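Local atomic coordinates of biogenic amine-binding protein (Rhodnius prolixus, PDB entry 4GE1), a protein that probably binds biogenic amines such as serotonin and norepinephrine in a lipocalin barrel in the saliva of a blood-feeding insect, here holding tryptamine. Residues Asp17-Gly22 and Ile113-Ser118; Val96-Arg101 and Asp181-Lys186; Val123-Pro128 and Tyr133-Val138. All coordinates share one frame; numbering follows the deposited sequence.

Interaction 1. Residues Asp17-Gly22 and Ile113-Ser118; sequences DNFFTG and IDTDYS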
loop_
_atom_site.group_PDB
_atom_site.type_symbol
_atom_site.label_atom_id
_atom_site.label_comp_id
_atom_site.label_asym_id
_atom_site.label_seq_id
_atom_site.Cartn_x
_atom_site.Cartn_y
_atom_site.Cartn_z
ATOM N N ASP A 17 14.739 -6.500 3.329
ATOM C CA ASP A 17 15.632 -6.163 2.229
ATOM C C ASP A 17 15.021 -6.508 0.875
ATOM O O ASP A 17 15.114 -5.724 -0.066
ATOM C CB ASP A 17 16.978 -6.877 2.395
ATOM C CG ASP A 17 17.750 -6.395 3.606
ATOM O OD1 ASP A 17 17.716 -5.180 3.890
ATOM O OD2 ASP A 17 18.396 -7.230 4.275
ATOM N N ASN A 18 14.399 -7.681 0.784
ATOM C CA ASN A 18 13.810 -8.157 -0.467
ATOM C C ASN A 18 12.434 -7.568 -0.749
ATOM O O ASN A 18 11.918 -7.682 -1.861
ATOM C CB ASN A 18 13.691 -9.683 -0.467
ATOM C CG ASN A 18 15.036 -10.380 -0.540
ATOM O OD1 ASN A 18 16.024 -9.814 -1.008
ATOM N ND2 ASN A 18 15.077 -11.627 -0.083
ATOM N N PHE A 19 11.819 -6.963 0.259
ATOM C CA PHE A 19 10.475 -6.439 0.070
ATOM C C PHE A 19 10.485 -4.947 -0.244
ATOM O O PHE A 19 9.876 -4.505 -1.222
ATOM C CB PHE A 19 9.586 -6.727 1.284
ATOM C CG PHE A 19 8.129 -6.404 1.054
ATOM C CD1 PHE A 19 7.617 -5.164 1.393
ATOM C CD2 PHE A 19 7.274 -7.346 0.492
ATOM C CE1 PHE A 19 6.271 -4.865 1.181
ATOM C CE2 PHE A 19 5.938 -7.056 0.278
ATOM C CZ PHE A 19 5.437 -5.813 0.621
ATOM N N PHE A 20 11.174 -4.176 0.588
ATOM C CA PHE A 20 11.197 -2.727 0.427
ATOM C C PHE A 20 12.228 -2.268 -0.611
ATOM O O PHE A 20 13.185 -1.555 -0.299
ATOM C CB PHE A 20 11.434 -2.048 1.771
ATOM C CG PHE A 20 10.340 -2.285 2.768
ATOM C CD1 PHE A 20 10.546 -3.118 3.859
ATOM C CD2 PHE A 20 9.096 -1.691 2.602
ATOM C CE1 PHE A 20 9.539 -3.337 4.782
ATOM C CE2 PHE A 20 8.080 -1.903 3.518
ATOM C CZ PHE A 20 8.302 -2.728 4.615
ATOM N N THR A 21 12.020 -2.694 -1.851
ATOM C CA THR A 21 12.821 -2.221 -2.966
ATOM C C THR A 21 11.964 -2.251 -4.222
ATOM O O THR A 21 11.058 -3.072 -4.338
ATOM C CB THR A 21 14.077 -3.077 -3.178
ATOM O OG1 THR A 21 14.803 -2.577 -4.305
ATOM C CG2 THR A 21 13.701 -4.522 -3.437
ATOM N N GLY A 22 12.248 -1.351 -5.157
ATOM C CA GLY A 22 11.457 -1.260 -6.368
ATOM C C GLY A 22 10.070 -0.720 -6.063
ATOM O O GLY A 22 9.904 0.108 -5.167
ATOM N N ILE A 113 -0.325 -10.052 4.972
ATOM C CA ILE A 113 -0.925 -11.367 5.072
ATOM C C ILE A 113 -0.079 -12.418 4.358
ATOM O O ILE A 113 0.056 -13.550 4.841
ATOM C CB ILE A 113 -2.337 -11.331 4.471
ATOM C CG1 ILE A 113 -3.227 -10.403 5.296
ATOM C CG2 ILE A 113 -2.925 -12.725 4.383
ATOM C CD1 ILE A 113 -4.576 -10.131 4.670
ATOM N N ASP A 114 0.494 -12.033 3.217
ATOM C CA ASP A 114 1.329 -12.926 2.414
ATOM C C ASP A 114 2.085 -12.162 1.317
ATOM O O ASP A 114 1.668 -11.078 0.901
ATOM C CB ASP A 114 0.477 -14.030 1.784
ATOM C CG ASP A 114 1.313 -15.137 1.161
ATOM O OD1 ASP A 114 2.448 -15.371 1.630
ATOM O OD2 ASP A 114 0.831 -15.782 0.206
ATOM N N THR A 115 3.191 -12.740 0.853
ATOM C CA THR A 115 3.956 -12.179 -0.260
ATOM C C THR A 115 5.043 -13.144 -0.711
ATOM O O THR A 115 5.584 -13.902 0.094
ATOM C CB THR A 115 4.631 -10.853 0.117
ATOM O OG1 THR A 115 5.291 -10.308 -1.033
ATOM C CG2 THR A 115 5.655 -11.075 1.226
ATOM N N ASP A 116 5.363 -13.121 -2.000
ATOM C CA ASP A 116 6.482 -13.903 -2.508
ATOM C C ASP A 116 7.617 -12.961 -2.895
ATOM O O ASP A 116 8.598 -13.370 -3.520
ATOM C CB ASP A 116 6.058 -14.775 -3.692
ATOM C CG ASP A 116 5.743 -13.964 -4.935
ATOM O OD1 ASP A 116 5.649 -12.719 -4.837
ATOM O OD2 ASP A 116 5.577 -14.578 -6.011
ATOM N N TYR A 117 7.462 -11.693 -2.521
ATOM C CA TYR A 117 8.505 -10.677 -2.689
ATOM C C TYR A 117 8.683 -10.163 -4.127
ATOM O O TYR A 117 8.786 -8.950 -4.348
ATOM C CB TYR A 117 9.841 -11.168 -2.109
ATOM C CG TYR A 117 9.760 -11.493 -0.632
ATOM C CD1 TYR A 117 9.935 -10.502 0.326
ATOM C CD2 TYR A 117 9.488 -12.789 -0.195
ATOM C CE1 TYR A 117 9.852 -10.790 1.677
ATOM C CE2 TYR A 117 9.396 -13.087 1.156
ATOM C CZ TYR A 117 9.580 -12.082 2.087
ATOM O OH TYR A 117 9.493 -12.360 3.429
ATOM N N SER A 118 8.718 -11.073 -5.097
ATOM C CA SER A 118 9.042 -10.691 -6.473
ATOM C C SER A 118 7.840 -10.678 -7.424
ATOM O O SER A 118 7.995 -10.432 -8.618
ATOM C CB SER A 118 10.185 -11.557 -7.037
ATOM O OG SER A 118 9.831 -12.928 -7.139
#

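Interaction 2. Residues Val96-Arg101 and Asp181-Lys186; sequences VEKDGR and DETLQK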
loop_
_atom_site.group_PDB
_atom_site.type_symbol
_atom_site.label_atom_id
_atom_site.label_comp_id
_atom_site.label_asym_id
_atom_site.label_seq_id
_atom_site.Cartn_x
_atom_site.Cartn_y
_atom_site.Cartn_z
ATOM N N VAL A 96 0.323 14.390 1.018
ATOM C CA VAL A 96 1.077 15.555 0.570
ATOM C C VAL A 96 0.698 16.056 -0.826
ATOM O O VAL A 96 0.160 15.318 -1.651
ATOM C CB VAL A 96 2.584 15.262 0.570
ATOM C CG1 VAL A 96 3.028 14.808 1.953
ATOM C CG2 VAL A 96 2.905 14.206 -0.464
ATOM N N GLU A 97 0.988 17.330 -1.066
ATOM C CA GLU A 97 0.939 17.906 -2.402
ATOM C C GLU A 97 2.059 17.323 -3.255
ATOM O O GLU A 97 2.985 16.684 -2.741
ATOM C CB GLU A 97 1.126 19.421 -2.332
ATOM C CG GLU A 97 0.110 20.157 -1.472
ATOM C CD GLU A 97 -1.245 20.256 -2.138
ATOM O OE1 GLU A 97 -1.391 19.751 -3.273
ATOM O OE2 GLU A 97 -2.165 20.843 -1.530
ATOM N N LYS A 98 1.979 17.568 -4.558
ATOM C CA LYS A 98 2.974 17.082 -5.504
ATOM C C LYS A 98 4.385 17.470 -5.079
ATOM O O LYS A 98 5.326 16.707 -5.287
ATOM C CB LYS A 98 2.678 17.636 -6.899
ATOM C CG LYS A 98 3.520 17.036 -8.010
ATOM C CD LYS A 98 2.855 17.232 -9.367
ATOM C CE LYS A 98 3.682 18.133 -10.267
ATOM N NZ LYS A 98 3.111 18.197 -11.640
ATOM N N ASP A 99 4.524 18.654 -4.482
ATOM C CA ASP A 99 5.831 19.158 -4.077
ATOM C C ASP A 99 6.247 18.727 -2.665
ATOM O O ASP A 99 7.296 19.152 -2.158
ATOM C CB ASP A 99 5.884 20.688 -4.194
ATOM C CG ASP A 99 5.113 21.384 -3.090
ATOM O OD1 ASP A 99 4.152 20.786 -2.567
ATOM O OD2 ASP A 99 5.463 22.533 -2.747
ATOM N N GLY A 100 5.425 17.895 -2.031
ATOM C CA GLY A 100 5.739 17.361 -0.716
ATOM C C GLY A 100 5.136 18.103 0.468
ATOM O O GLY A 100 5.219 17.625 1.601
ATOM N N ARG A 101 4.541 19.269 0.223
ATOM C CA ARG A 101 3.868 20.014 1.286
ATOM C C ARG A 101 2.805 19.152 1.988
ATOM O O ARG A 101 1.987 18.506 1.342
ATOM C CB ARG A 101 3.220 21.284 0.731
ATOM C CG ARG A 101 4.023 22.561 0.935
ATOM C CD ARG A 101 3.433 23.689 0.105
ATOM N NE ARG A 101 3.309 23.294 -1.299
ATOM C CZ ARG A 101 2.257 23.562 -2.066
ATOM N NH1 ARG A 101 1.225 24.239 -1.576
ATOM N NH2 ARG A 101 2.237 23.155 -3.330
ATOM N N ASP A 181 5.288 8.596 -12.126
ATOM C CA ASP A 181 6.629 8.091 -11.856
ATOM C C ASP A 181 7.643 9.178 -11.496
ATOM O O ASP A 181 8.524 8.958 -10.661
ATOM C CB ASP A 181 7.134 7.288 -13.055
ATOM C CG ASP A 181 6.505 5.908 -13.136
ATOM O OD1 ASP A 181 6.644 5.141 -12.162
ATOM O OD2 ASP A 181 5.866 5.590 -14.163
ATOM N N GLU A 182 7.540 10.344 -12.123
ATOM C CA GLU A 182 8.543 11.369 -11.867
ATOM C C GLU A 182 8.358 11.964 -10.470
ATOM O O GLU A 182 9.335 12.248 -9.780
ATOM C CB GLU A 182 8.565 12.447 -12.958
ATOM C CG GLU A 182 7.792 13.701 -12.620
ATOM C CD GLU A 182 8.446 14.953 -13.171
ATOM O OE1 GLU A 182 8.980 14.906 -14.302
ATOM O OE2 GLU A 182 8.433 15.985 -12.466
ATOM N N THR A 183 7.109 12.119 -10.038
ATOM C CA THR A 183 6.849 12.609 -8.690
ATOM C C THR A 183 7.245 11.558 -7.664
ATOM O O THR A 183 7.769 11.884 -6.598
ATOM C CB THR A 183 5.374 13.019 -8.483
ATOM O OG1 THR A 183 5.091 14.182 -9.269
ATOM C CG2 THR A 183 5.104 13.343 -7.024
ATOM N N LEU A 184 7.008 10.295 -7.999
ATOM C CA LEU A 184 7.381 9.203 -7.117
ATOM C C LEU A 184 8.883 9.264 -6.829
ATOM O O LEU A 184 9.306 9.262 -5.671
ATOM C CB LEU A 184 7.015 7.846 -7.739
ATOM C CG LEU A 184 5.544 7.401 -7.778
ATOM C CD1 LEU A 184 5.450 6.027 -8.423
ATOM C CD2 LEU A 184 4.941 7.358 -6.379
ATOM N N GLN A 185 9.681 9.318 -7.893
ATOM C CA GLN A 185 11.142 9.357 -7.767
ATOM C C GLN A 185 11.594 10.615 -7.010
ATOM O O GLN A 185 12.409 10.546 -6.097
ATOM C CB GLN A 185 11.793 9.272 -9.158
ATOM C CG GLN A 185 13.281 9.612 -9.200
ATOM C CD GLN A 185 14.169 8.522 -8.608
ATOM O OE1 GLN A 185 13.751 7.372 -8.448
ATOM N NE2 GLN A 185 15.407 8.885 -8.283
ATOM N N LYS A 186 11.032 11.761 -7.376
ATOM C CA LYS A 186 11.377 13.018 -6.731
ATOM C C LYS A 186 11.072 13.041 -5.225
ATOM O O LYS A 186 11.911 13.450 -4.420
ATOM C CB LYS A 186 10.652 14.163 -7.436
ATOM C CG LYS A 186 11.099 15.548 -7.026
ATOM C CD LYS A 186 10.279 16.597 -7.762
ATOM C CE LYS A 186 8.811 16.508 -7.362
ATOM N NZ LYS A 186 8.609 16.868 -5.937
#

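Interaction 3. Residues Val123-Pro128 and Tyr133-Val138; sequences VHVCDP and YYLYAV. With TSS (2-(1H-indol-3-yl)ethanamine), chain E.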
loop_
_atom_site.group_PDB
_atom_site.type_symbol
_atom_site.label_atom_id
_atom_site.label_comp_id
_atom_site.label_asym_id
_atom_site.label_seq_id
_atom_site.Cartn_x
_atom_site.Cartn_y
_atom_site.Cartn_z
ATOM N N VAL A 123 -2.194 -7.263 1.636
ATOM C CA VAL A 123 -2.000 -6.412 2.797
ATOM C C VAL A 123 -3.320 -5.962 3.419
ATOM O O VAL A 123 -4.340 -5.860 2.742
ATOM C CB VAL A 123 -1.106 -5.179 2.452
ATOM C CG1 VAL A 123 -1.860 -4.160 1.571
ATOM C CG2 VAL A 123 -0.564 -4.525 3.714
ATOM N N HIS A 124 -3.290 -5.729 4.726
ATOM C CA HIS A 124 -4.377 -5.061 5.419
ATOM C C HIS A 124 -3.821 -3.789 6.048
ATOM O O HIS A 124 -2.846 -3.838 6.808
ATOM C CB HIS A 124 -4.978 -5.977 6.492
ATOM C CG HIS A 124 -5.932 -5.279 7.414
ATOM N ND1 HIS A 124 -5.551 -4.775 8.635
ATOM C CD2 HIS A 124 -7.253 -5.003 7.283
ATOM C CE1 HIS A 124 -6.598 -4.217 9.226
ATOM N NE2 HIS A 124 -7.639 -4.341 8.427
ATOM N N VAL A 125 -4.418 -2.651 5.699
ATOM C CA VAL A 125 -4.000 -1.362 6.237
ATOM C C VAL A 125 -5.150 -0.699 6.968
ATOM O O VAL A 125 -6.274 -0.673 6.470
ATOM C CB VAL A 125 -3.526 -0.414 5.141
ATOM C CG1 VAL A 125 -2.934 0.849 5.763
ATOM C CG2 VAL A 125 -2.513 -1.105 4.244
ATOM N N CYS A 126 -4.877 -0.157 8.147
ATOM C CA CYS A 126 -5.945 0.440 8.938
ATOM C C CYS A 126 -5.475 1.572 9.840
ATOM O O CYS A 126 -4.369 1.542 10.366
ATOM C CB CYS A 126 -6.646 -0.633 9.768
ATOM S SG CYS A 126 -8.145 -0.038 10.534
ATOM N N ASP A 127 -6.334 2.568 10.014
ATOM C CA ASP A 127 -6.020 3.728 10.836
ATOM C C ASP A 127 -6.791 3.639 12.139
ATOM O O ASP A 127 -8.016 3.647 12.131
ATOM C CB ASP A 127 -6.390 5.009 10.086
ATOM C CG ASP A 127 -6.034 6.268 10.857
ATOM O OD1 ASP A 127 -5.780 6.185 12.081
ATOM O OD2 ASP A 127 -6.023 7.350 10.234
ATOM N N PRO A 128 -6.073 3.552 13.265
ATOM C CA PRO A 128 -6.666 3.409 14.600
ATOM C C PRO A 128 -7.584 4.578 14.943
ATOM O O PRO A 128 -8.479 4.437 15.775
ATOM C CB PRO A 128 -5.450 3.418 15.525
ATOM C CG PRO A 128 -4.309 3.003 14.664
ATOM C CD PRO A 128 -4.603 3.549 13.311
ATOM N N TYR A 133 -12.171 3.432 7.990
ATOM C CA TYR A 133 -11.257 3.352 6.858
ATOM C C TYR A 133 -10.318 2.175 7.058
ATOM O O TYR A 133 -9.302 2.284 7.755
ATOM C CB TYR A 133 -10.429 4.634 6.708
ATOM C CG TYR A 133 -9.126 4.433 5.937
ATOM C CD1 TYR A 133 -9.109 4.437 4.546
ATOM C CD2 TYR A 133 -7.915 4.244 6.601
ATOM C CE1 TYR A 133 -7.930 4.256 3.841
ATOM C CE2 TYR A 133 -6.737 4.056 5.903
ATOM C CZ TYR A 133 -6.750 4.065 4.522
ATOM O OH TYR A 133 -5.581 3.889 3.811
ATOM N N TYR A 134 -10.668 1.040 6.473
ATOM C CA TYR A 134 -9.729 -0.063 6.427
ATOM C C TYR A 134 -9.560 -0.495 4.991
ATOM O O TYR A 134 -10.474 -0.353 4.167
ATOM C CB TYR A 134 -10.168 -1.236 7.307
ATOM C CG TYR A 134 -11.401 -1.967 6.821
ATOM C CD1 TYR A 134 -12.648 -1.701 7.373
ATOM C CD2 TYR A 134 -11.320 -2.932 5.822
ATOM C CE1 TYR A 134 -13.783 -2.365 6.939
ATOM C CE2 TYR A 134 -12.461 -3.608 5.381
ATOM C CZ TYR A 134 -13.683 -3.318 5.946
ATOM O OH TYR A 134 -14.819 -3.988 5.528
ATOM N N LEU A 135 -8.385 -1.027 4.693
ATOM C CA LEU A 135 -8.079 -1.430 3.341
ATOM C C LEU A 135 -7.531 -2.844 3.307
ATOM O O LEU A 135 -6.605 -3.188 4.052
ATOM C CB LEU A 135 -7.058 -0.463 2.737
ATOM C CG LEU A 135 -6.597 -0.745 1.310
ATOM C CD1 LEU A 135 -7.678 -0.333 0.340
ATOM C CD2 LEU A 135 -5.304 0.010 1.020
ATOM N N TYR A 136 -8.126 -3.666 2.450
ATOM C CA TYR A 136 -7.526 -4.932 2.055
ATOM C C TYR A 136 -7.072 -4.802 0.604
ATOM O O TYR A 136 -7.877 -4.489 -0.278
ATOM C CB TYR A 136 -8.535 -6.074 2.177
ATOM C CG TYR A 136 -8.813 -6.522 3.590
ATOM C CD1 TYR A 136 -7.965 -7.414 4.235
ATOM C CD2 TYR A 136 -9.933 -6.069 4.275
ATOM C CE1 TYR A 136 -8.220 -7.836 5.522
ATOM C CE2 TYR A 136 -10.201 -6.488 5.563
ATOM C CZ TYR A 136 -9.342 -7.373 6.180
ATOM O OH TYR A 136 -9.603 -7.786 7.461
ATOM N N ALA A 137 -5.791 -5.036 0.348
ATOM C CA ALA A 137 -5.251 -4.791 -0.989
ATOM C C ALA A 137 -4.418 -5.939 -1.548
ATOM O O ALA A 137 -3.578 -6.512 -0.852
ATOM C CB ALA A 137 -4.428 -3.489 -1.005
ATOM N N VAL A 138 -4.663 -6.259 -2.817
ATOM C CA VAL A 138 -3.768 -7.111 -3.587
ATOM C C VAL A 138 -2.787 -6.242 -4.382
ATOM O O VAL A 138 -3.178 -5.264 -5.035
ATOM C CB VAL A 138 -4.539 -8.059 -4.517
ATOM C CG1 VAL A 138 -3.583 -8.790 -5.445
ATOM C CG2 VAL A 138 -5.351 -9.054 -3.689
HETATM N N1 TSS E . -1.092 4.702 0.627
HETATM C CA TSS E . -2.003 4.463 1.720
HETATM C CB TSS E . -2.641 3.111 1.792
HETATM C CG TSS E . -1.813 1.927 1.403
HETATM C CD1 TSS E . -1.976 1.141 0.271
HETATM N NE1 TSS E . -1.050 0.160 0.277
HETATM C CE2 TSS E . -0.256 0.286 1.398
HETATM C CD2 TSS E . -0.708 1.366 2.113
HETATM C CZ2 TSS E . 0.855 -0.470 1.863
HETATM C CH2 TSS E . 1.480 -0.125 3.057
HETATM C CZ3 TSS E . 1.019 0.973 3.786
HETATM C CE3 TSS E . -0.070 1.722 3.324
#

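Interaction 1. Residues Asp17-Gly22 and Ile113-Ser118
Phe-19 and Tyr-117 meet where a short N-terminal helix crosses one end of the lipocalin barrel, against the turn that follows strand 102-115. The two segments meet by van der Waals contact, mostly of carbon on carbon. CB of Phe-19 lies 3.9 Å from CD1 of Tyr-117, at the edge of the tyrosine ring and near its plane, and CB of Asn-18 reaches the same CD1 at an equal distance. The Phe-19 side chain turns its ring away from its own backbone N (chi1 -171°), which carries it past Tyr-117 to Thr-115, whose OG1 sits in the ring plane 3.6 Å from CE2. Tyr-112, Trp-24 and Phe-14 also pack on this ring, the first of them edge-to-face.

The polar bonds around the contact run through neighbouring residues. The Tyr-117 hydroxyl is hydrogen-bonded to the backbone N of Asn-15, just ahead of the helix, and Arg-141 bridges the segments by bonding Phe-19 O through NH2 and Tyr-117 O through NE. Thr-115 closes an ST turn: its OG1, also hydrogen-bonded to Tyr-120 O, accepts from Tyr-117 N at 3.0 Å with an N-H...O angle of 158°. In the same turn CG2 of Thr-115 stands 4.1 Å above the centre of the Tyr-117 ring.

Interaction 2. Residues Val96-Arg101 and Asp181-Lys186
Lys-98 lays the aliphatic start of its side chain across Thr-183, the two side chains crossing at about a right angle. Its CG is 3.5 Å from the threonine OG1 and 4.1 Å from CG2, so both branches of Thr-183 meet the lysine. The torsion of Thr-183 (chi1 -68°) sets OG1 beside its own backbone N, where the hydroxyl is hydrogen-bonded to OD2 of Asp-180; against the apolar CG of Lys-98 it makes van der Waals contact alone. Tyr-72 of strand 69-78 touches both side chains from the barrel wall.

One helical turn further on, Lys-186 reaches over from helix 181-189. Its chain runs extended at first and then bends at its last two torsions, which brings NZ to 3.4 Å from Lys-98 O in a weak hydrogen bond. The acceptor belongs to a type I turn from Glu-97 to Gly-100, closed by Gly-100 N on Glu-97 O, that joins strands 88-96 and 102-115. The side chain of Asp-99 sets off away from the helix, and its carboxylate holds Arg-101: OD2 takes NE at 2.7 Å through its syn lone pair, in the guanidinium plane, while OD1 accepts from Arg-101 N in an Asx turn.

That ion pair stays within segment 96-101, and no salt bridge joins the two segments; Lys-98 NZ and Glu-182 OE2, 5.8 Å apart, may add a weak long-range attraction.

Interaction 3. Residues Val123-Pro128 and Tyr133-Val138
Val-125 and Leu-135 form a hydrogen-bonded pair in the antiparallel hairpin of strands 120-127 and 130-140, part of the lipocalin barrel wall. Val-125 N gives to Leu-135 O (N-H...O angle 164°) and Leu-135 N to Val-125 O, each at 2.8 Å. The Val-123/Ala-137 pair repeats the ring of two bonds, so the N-H and C=O of all four residues are satisfied across the hairpin. The alternate residues bond outward: His-124 and Cys-126 pair with Ser-111 and Gln-109 on one neighbouring strand, Tyr-134 and Tyr-136 with Gly-32 and Lys-30 on the other.

Val-125 and Leu-135 face the tryptamine pocket. CG2 of Val-125 touches the indole CD2. Leu-135 swings CG away from its backbone N (chi1 179°), sending CD2 to 3.6 Å from the indole CD1. The Tyr-133 hydroxyl oxygen lies 3.7 Å from CB of the ligand, though this tyrosine is poorly ordered. The ligand is also hydrogen-bonded to OD2 of Asp-73 and OE1 of Gln-139.

On the opposite face Cys-126 is tied to Cys-5 by a disulfide, and Tyr-134 OH is hydrogen-bonded to Asp-33. Here the His-124 ring lies oblique to that of Tyr-136, planes at 51°, with CD2 of His-124 3.3 Å from Tyr-136 CZ over one ring face.

How the interactions relate
Interaction 3 is the buried one, a stretch of barrel wall held by regular backbone bonds, with inward side chains that help line the tryptamine pocket. Interactions 1 and 2 are partly buried and join a short helix to a turn between strands. The first relies on two aromatic residues, met at their ring edges by a CB and a threonine, with the Phe-19 side chain about 7 Å from the ligand; the second, farther from the ligand, relies on lysine chains. Interactions 1 and 3 hold successive, neighbouring strands, 102-115 and 120-127, and their nearest atoms are about 4 Å apart. Interaction 2 lies across the chain's centre from interaction 3, their centres about 23 Å apart.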